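Side-chain contacts in hypothetical protein PH1933 (Pyrococcus horikoshii, PDB 1WWZ), which is of unknown function but binds acetyl coenzyme A and is probably an acyltransferase of the GNAT family: residues L123-G126 with A132-L135; E19-Y24 with N44-C49. All coordinates share one frame; numbering follows the deposited sequence.

The two contacts show how one GNAT fold combines packing at long and short separation along the chain. Starting from the N terminus, helix 14-27 enters contact 2, and nineteen residues, most of them helical, separate residues 19-24 from residues 44-49, which close it. The chain then lays down the central strands and helix 102-115 before contact 1 opens on strand 120-126; after only five intervening positions, residues 132-135 of helix 130-138 close it. The two loops therefore run in series, neither nested nor crossed. Contact 2 joins the two early helices, whereas contact 1 ties a central strand to a cofactor-binding helix. Their centres lie about 19 Å apart, on opposite sides of the chain's centre.

Contact 1: L123-G126 with A132-L135; sequences LWVG and AMNL. With ACO (acetyl coenzyme *a), chain C.
In the cofactor-binding half of the GNAT fold, strand 120-126 is followed, after a short loop, by helix 130-138, and Val125 packs on Ala132 and Met133 where the two elements meet. Each methyl of the valine has its own partner: CG1 lies 3.6 Å from Met133 CG, and CG2 lies 4.0 Å from Ala132 CB. The methionine chain runs across the valine and then bends at its last torsion (chi3 -73°), which brings CE to 4.0 Å from the carbonyl O of Gly126, at the end of the strand. This small, buried seam is wholly nonpolar between side chains, yet the same two segments meet acetyl-CoA at its thioester end and at its adenosine end. On the strand, Val125 CB is 3.9 Å from the thioester sulfur S1P, and Trp124 O is 3.5 Å from the acetyl CH3, so the reactive end lies against the strand itself. On the helix, Leu135 takes the ribose: its CD1 is 3.2 Å from the ring oxygen O4B, while CD2 approaches C5B, and the same side chain touches Phe91 of strand 83-93. An alanine in place of Leu135 removes CG and both methyls, which would probably open a gap beside the ribose and Phe91, with only CB left near O4B. One residue earlier, Asn134 serves the adenine. Its CG stands anti to the backbone N (chi1 175°), extending the amide to the base, where ND2 donates a bent N-H bond (144°) to N3A at 2.9 Å.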
# COMPACT_ATOMS: atom_id res chain seq x y z
N LEU A 123 -16.75 7.38 3.55
CA LEU A 123 -17.05 7.34 2.13
C LEU A 123 -18.47 6.87 1.88
O LEU A 123 -19.10 6.26 2.75
CB LEU A 123 -16.07 6.41 1.39
CG LEU A 123 -16.13 4.91 1.76
CD1 LEU A 123 -17.27 4.24 0.98
CD2 LEU A 123 -14.81 4.24 1.40
N TRP A 124 -18.98 7.18 0.70
CA TRP A 124 -20.31 6.77 0.29
C TRP A 124 -20.15 5.98 -1.00
O TRP A 124 -19.42 6.39 -1.91
CB TRP A 124 -21.23 7.97 0.05
CG TRP A 124 -21.62 8.70 1.30
CD1 TRP A 124 -20.94 9.72 1.91
CD2 TRP A 124 -22.79 8.46 2.09
NE1 TRP A 124 -21.63 10.14 3.02
CE2 TRP A 124 -22.77 9.39 3.15
CE3 TRP A 124 -23.86 7.56 1.99
CZ2 TRP A 124 -23.78 9.44 4.12
CZ3 TRP A 124 -24.87 7.61 2.96
CH2 TRP A 124 -24.82 8.55 4.01
N VAL A 125 -20.83 4.84 -1.08
CA VAL A 125 -20.74 3.99 -2.26
C VAL A 125 -22.14 3.51 -2.65
O VAL A 125 -23.01 3.36 -1.79
CB VAL A 125 -19.81 2.78 -1.98
CG1 VAL A 125 -20.27 2.04 -0.73
CG2 VAL A 125 -19.78 1.85 -3.18
N GLY A 126 -22.35 3.30 -3.94
CA GLY A 126 -23.64 2.84 -4.43
C GLY A 126 -24.04 1.51 -3.82
O GLY A 126 -23.20 0.61 -3.68
N ALA A 132 -16.94 -2.72 -5.14
CA ALA A 132 -16.22 -1.69 -4.39
C ALA A 132 -16.37 -1.94 -2.90
O ALA A 132 -15.40 -1.83 -2.14
CB ALA A 132 -16.77 -0.31 -4.75
N MET A 133 -17.58 -2.30 -2.46
CA MET A 133 -17.79 -2.55 -1.05
C MET A 133 -16.96 -3.73 -0.56
O MET A 133 -16.49 -3.73 0.58
CB MET A 133 -19.28 -2.78 -0.76
CG MET A 133 -20.13 -1.53 -0.96
SD MET A 133 -21.83 -1.73 -0.39
CE MET A 133 -22.47 -2.78 -1.64
N ASN A 134 -16.77 -4.74 -1.41
CA ASN A 134 -15.96 -5.89 -1.03
C ASN A 134 -14.52 -5.43 -0.80
O ASN A 134 -13.89 -5.79 0.19
CB ASN A 134 -15.98 -6.97 -2.12
CG ASN A 134 -15.05 -8.14 -1.80
OD1 ASN A 134 -15.08 -8.70 -0.70
ND2 ASN A 134 -14.22 -8.51 -2.77
N LEU A 135 -14.01 -4.61 -1.72
CA LEU A 135 -12.66 -4.09 -1.59
C LEU A 135 -12.52 -3.27 -0.31
O LEU A 135 -11.57 -3.45 0.45
CB LEU A 135 -12.30 -3.23 -2.81
CG LEU A 135 -10.92 -2.55 -2.79
CD1 LEU A 135 -9.83 -3.59 -2.49
CD2 LEU A 135 -10.67 -1.87 -4.13
N1A ACO C . -16.20 -8.21 -7.40
C2A ACO C . -15.64 -8.72 -6.30
N3A ACO C . -14.54 -8.24 -5.66
C4A ACO C . -14.00 -7.09 -6.27
C5A ACO C . -14.52 -6.51 -7.41
C6A ACO C . -15.70 -7.12 -8.00
N6A ACO C . -16.26 -6.64 -9.11
N7A ACO C . -13.76 -5.40 -7.77
C8A ACO C . -12.83 -5.34 -6.85
N9A ACO C . -12.91 -6.34 -5.89
C1B ACO C . -12.06 -6.60 -4.74
C2B ACO C . -11.23 -7.89 -4.83
O2B ACO C . -10.98 -8.32 -3.48
C3B ACO C . -9.99 -7.43 -5.65
O3B ACO C . -8.91 -8.31 -5.28
P3B ACO C . -8.49 -9.67 -6.02
O7A ACO C . -9.70 -10.55 -5.86
O8A ACO C . -7.34 -10.17 -5.28
O9A ACO C . -8.19 -9.32 -7.43
C4B ACO C . -9.76 -6.04 -5.13
O4B ACO C . -11.04 -5.64 -4.58
C5B ACO C . -9.47 -4.99 -6.18
O5B ACO C . -8.51 -5.39 -7.15
P1A ACO C . -7.97 -4.30 -8.18
O1A ACO C . -7.55 -5.01 -9.39
O2A ACO C . -6.94 -3.46 -7.46
O3A ACO C . -9.38 -3.55 -8.56
P2A ACO C . -9.58 -2.35 -9.52
O4A ACO C . -10.57 -2.84 -10.50
O5A ACO C . -8.23 -1.95 -10.02
O6A ACO C . -10.17 -1.19 -8.67
CBP ACO C . -12.40 -0.11 -8.38
CCP ACO C . -11.49 -1.24 -7.96
CDP ACO C . -13.68 -0.23 -7.49
CEP ACO C . -11.70 1.25 -8.19
CAP ACO C . -12.74 -0.32 -9.91
OAP ACO C . -13.43 -1.56 -10.08
C9P ACO C . -13.64 0.77 -10.55
O9P ACO C . -13.17 1.75 -11.11
N8P ACO C . -15.00 0.59 -10.44
C7P ACO C . -16.01 1.53 -10.98
C6P ACO C . -16.13 2.85 -10.19
C5P ACO C . -16.51 2.64 -8.75
O5P ACO C . -17.45 1.86 -8.43
N4P ACO C . -15.84 3.28 -7.81
C3P ACO C . -15.92 3.35 -6.34
C2P ACO C . -17.05 4.34 -6.05
S1P ACO C . -17.17 4.51 -4.19
C ACO C . -16.37 5.81 -3.99
O ACO C . -15.78 6.57 -4.89
CH3 ACO C . -16.02 6.62 -2.60

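Contact 2: E19-Y24 with N44-C49; sequences ELIDVY and NYIKWC
Ile46 of helix 38-53 projects into a shallow hollow on helix 14-27 walled by Leu20, Ile21 and Tyr24; these are the two long N-terminal helices of the GNAT fold. The bump is the end of the isoleucine: with CG1 beside the backbone N (chi1 -65°) and the chain then extended, CD1 reaches furthest and meets all three walls. Ile46 CD1 lies 4.0 Å from both Leu20 CB and Ile21 CG1, and about as near to Tyr24 CB. The floor is the helix backbone, where the same methyl comes within 3.9 Å of Leu20 O, a carbonyl already engaged by Tyr24 N in the helical ladder. The other branch fills the flank, for Ile46 CG2 rests 4.0 Å from Leu20 CD1. Ile46 thus supplies most of what residues 44-49 bury here. The N-to-C directions of the two segments make an angle of 120°, with their axes 10.4 Å apart at closest approach. The Tyr24 side chain also touches Tyr41 and Ala42 of the opposing helix, and its hydroxyl is hydrogen-bonded to the carbonyl of Gly35. Beneath the pair lies the sheet: Phe57 touches both Leu20 and Ile46, so the two helices close over strand 57-62. Within helix 38-53, Cys49 SG sits 3.5 Å above the plane of the Tyr45 ring, offset toward its rim, while the Tyr45 hydroxyl bonds to His89 O. Aliphatic carbon does the joining here and the phenolic hydroxyls find partners beyond the seam, which suggests that these segments are held mainly by close fit and burial of hydrocarbon rather than by directed polar bonds.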
# COMPACT_ATOMS: atom_id res chain seq x y z
N GLU A 19 -8.14 13.39 -19.59
CA GLU A 19 -7.74 12.02 -19.31
C GLU A 19 -8.53 11.45 -18.14
O GLU A 19 -8.96 10.30 -18.17
CB GLU A 19 -6.25 11.95 -18.97
CG GLU A 19 -5.31 12.24 -20.12
CD GLU A 19 -3.86 12.07 -19.71
OE1 GLU A 19 -3.49 10.96 -19.26
OE2 GLU A 19 -3.08 13.04 -19.84
N LEU A 20 -8.70 12.26 -17.09
CA LEU A 20 -9.44 11.81 -15.92
C LEU A 20 -10.88 11.51 -16.30
O LEU A 20 -11.47 10.54 -15.83
CB LEU A 20 -9.38 12.87 -14.82
CG LEU A 20 -8.01 13.06 -14.16
CD1 LEU A 20 -8.04 14.27 -13.25
CD2 LEU A 20 -7.63 11.81 -13.38
N ILE A 21 -11.44 12.35 -17.16
CA ILE A 21 -12.81 12.14 -17.60
C ILE A 21 -12.93 10.81 -18.35
O ILE A 21 -13.85 10.03 -18.09
CB ILE A 21 -13.30 13.30 -18.49
CG1 ILE A 21 -13.38 14.58 -17.65
CG2 ILE A 21 -14.66 12.97 -19.09
CD1 ILE A 21 -13.80 15.82 -18.43
N ASP A 22 -11.99 10.54 -19.25
CA ASP A 22 -12.01 9.29 -20.01
C ASP A 22 -11.96 8.09 -19.06
O ASP A 22 -12.72 7.13 -19.21
CB ASP A 22 -10.82 9.21 -20.98
CG ASP A 22 -10.84 10.30 -22.04
OD1 ASP A 22 -11.92 10.89 -22.28
OD2 ASP A 22 -9.78 10.55 -22.65
N VAL A 23 -11.05 8.14 -18.09
CA VAL A 23 -10.91 7.07 -17.11
C VAL A 23 -12.21 6.91 -16.33
O VAL A 23 -12.69 5.79 -16.11
CB VAL A 23 -9.76 7.37 -16.11
CG1 VAL A 23 -9.81 6.40 -14.94
CG2 VAL A 23 -8.42 7.28 -16.82
N TYR A 24 -12.77 8.03 -15.91
CA TYR A 24 -14.01 8.04 -15.15
C TYR A 24 -15.15 7.42 -15.96
O TYR A 24 -15.85 6.53 -15.48
CB TYR A 24 -14.36 9.48 -14.78
CG TYR A 24 -15.63 9.63 -13.97
CD1 TYR A 24 -15.59 9.85 -12.59
CD2 TYR A 24 -16.88 9.60 -14.59
CE1 TYR A 24 -16.76 10.04 -11.86
CE2 TYR A 24 -18.05 9.78 -13.87
CZ TYR A 24 -17.98 10.00 -12.51
OH TYR A 24 -19.14 10.19 -11.80
N ASN A 44 -17.70 18.11 -14.29
CA ASN A 44 -18.06 18.95 -13.16
C ASN A 44 -17.71 18.33 -11.81
O ASN A 44 -17.23 19.04 -10.92
CB ASN A 44 -19.56 19.28 -13.20
CG ASN A 44 -19.95 20.03 -14.45
OD1 ASN A 44 -19.17 20.83 -14.97
ND2 ASN A 44 -21.16 19.78 -14.94
N TYR A 45 -17.93 17.03 -11.65
CA TYR A 45 -17.61 16.41 -10.38
C TYR A 45 -16.10 16.39 -10.14
O TYR A 45 -15.63 16.70 -9.04
CB TYR A 45 -18.17 14.99 -10.29
CG TYR A 45 -18.01 14.41 -8.90
CD1 TYR A 45 -18.51 15.09 -7.79
CD2 TYR A 45 -17.35 13.20 -8.69
CE1 TYR A 45 -18.36 14.59 -6.51
CE2 TYR A 45 -17.19 12.69 -7.40
CZ TYR A 45 -17.69 13.39 -6.31
OH TYR A 45 -17.54 12.91 -5.04
N ILE A 46 -15.34 16.05 -11.18
CA ILE A 46 -13.89 16.01 -11.06
C ILE A 46 -13.32 17.39 -10.72
O ILE A 46 -12.40 17.50 -9.91
CB ILE A 46 -13.25 15.45 -12.35
CG1 ILE A 46 -13.66 13.98 -12.52
CG2 ILE A 46 -11.73 15.55 -12.28
CD1 ILE A 46 -13.19 13.33 -13.81
N LYS A 47 -13.86 18.44 -11.33
CA LYS A 47 -13.39 19.79 -11.04
C LYS A 47 -13.68 20.13 -9.58
O LYS A 47 -12.86 20.73 -8.89
CB LYS A 47 -14.07 20.80 -11.96
CG LYS A 47 -13.67 20.68 -13.42
CD LYS A 47 -14.45 21.65 -14.30
CE LYS A 47 -14.18 23.09 -13.92
NZ LYS A 47 -14.97 24.03 -14.76
N TRP A 48 -14.87 19.75 -9.12
CA TRP A 48 -15.26 20.00 -7.74
C TRP A 48 -14.33 19.26 -6.78
O TRP A 48 -13.92 19.81 -5.75
CB TRP A 48 -16.70 19.53 -7.50
CG TRP A 48 -17.22 19.84 -6.12
CD1 TRP A 48 -17.78 21.01 -5.70
CD2 TRP A 48 -17.17 18.98 -4.98
NE1 TRP A 48 -18.10 20.93 -4.36
CE2 TRP A 48 -17.74 19.69 -3.90
CE3 TRP A 48 -16.71 17.67 -4.77
CZ2 TRP A 48 -17.85 19.14 -2.62
CZ3 TRP A 48 -16.83 17.12 -3.49
CH2 TRP A 48 -17.40 17.86 -2.43
N CYS A 49 -13.99 18.01 -7.11
CA CYS A 49 -13.09 17.22 -6.27
C CYS A 49 -11.71 17.86 -6.19
O CYS A 49 -11.09 17.88 -5.13
CB CYS A 49 -12.95 15.80 -6.82
SG CYS A 49 -14.37 14.73 -6.54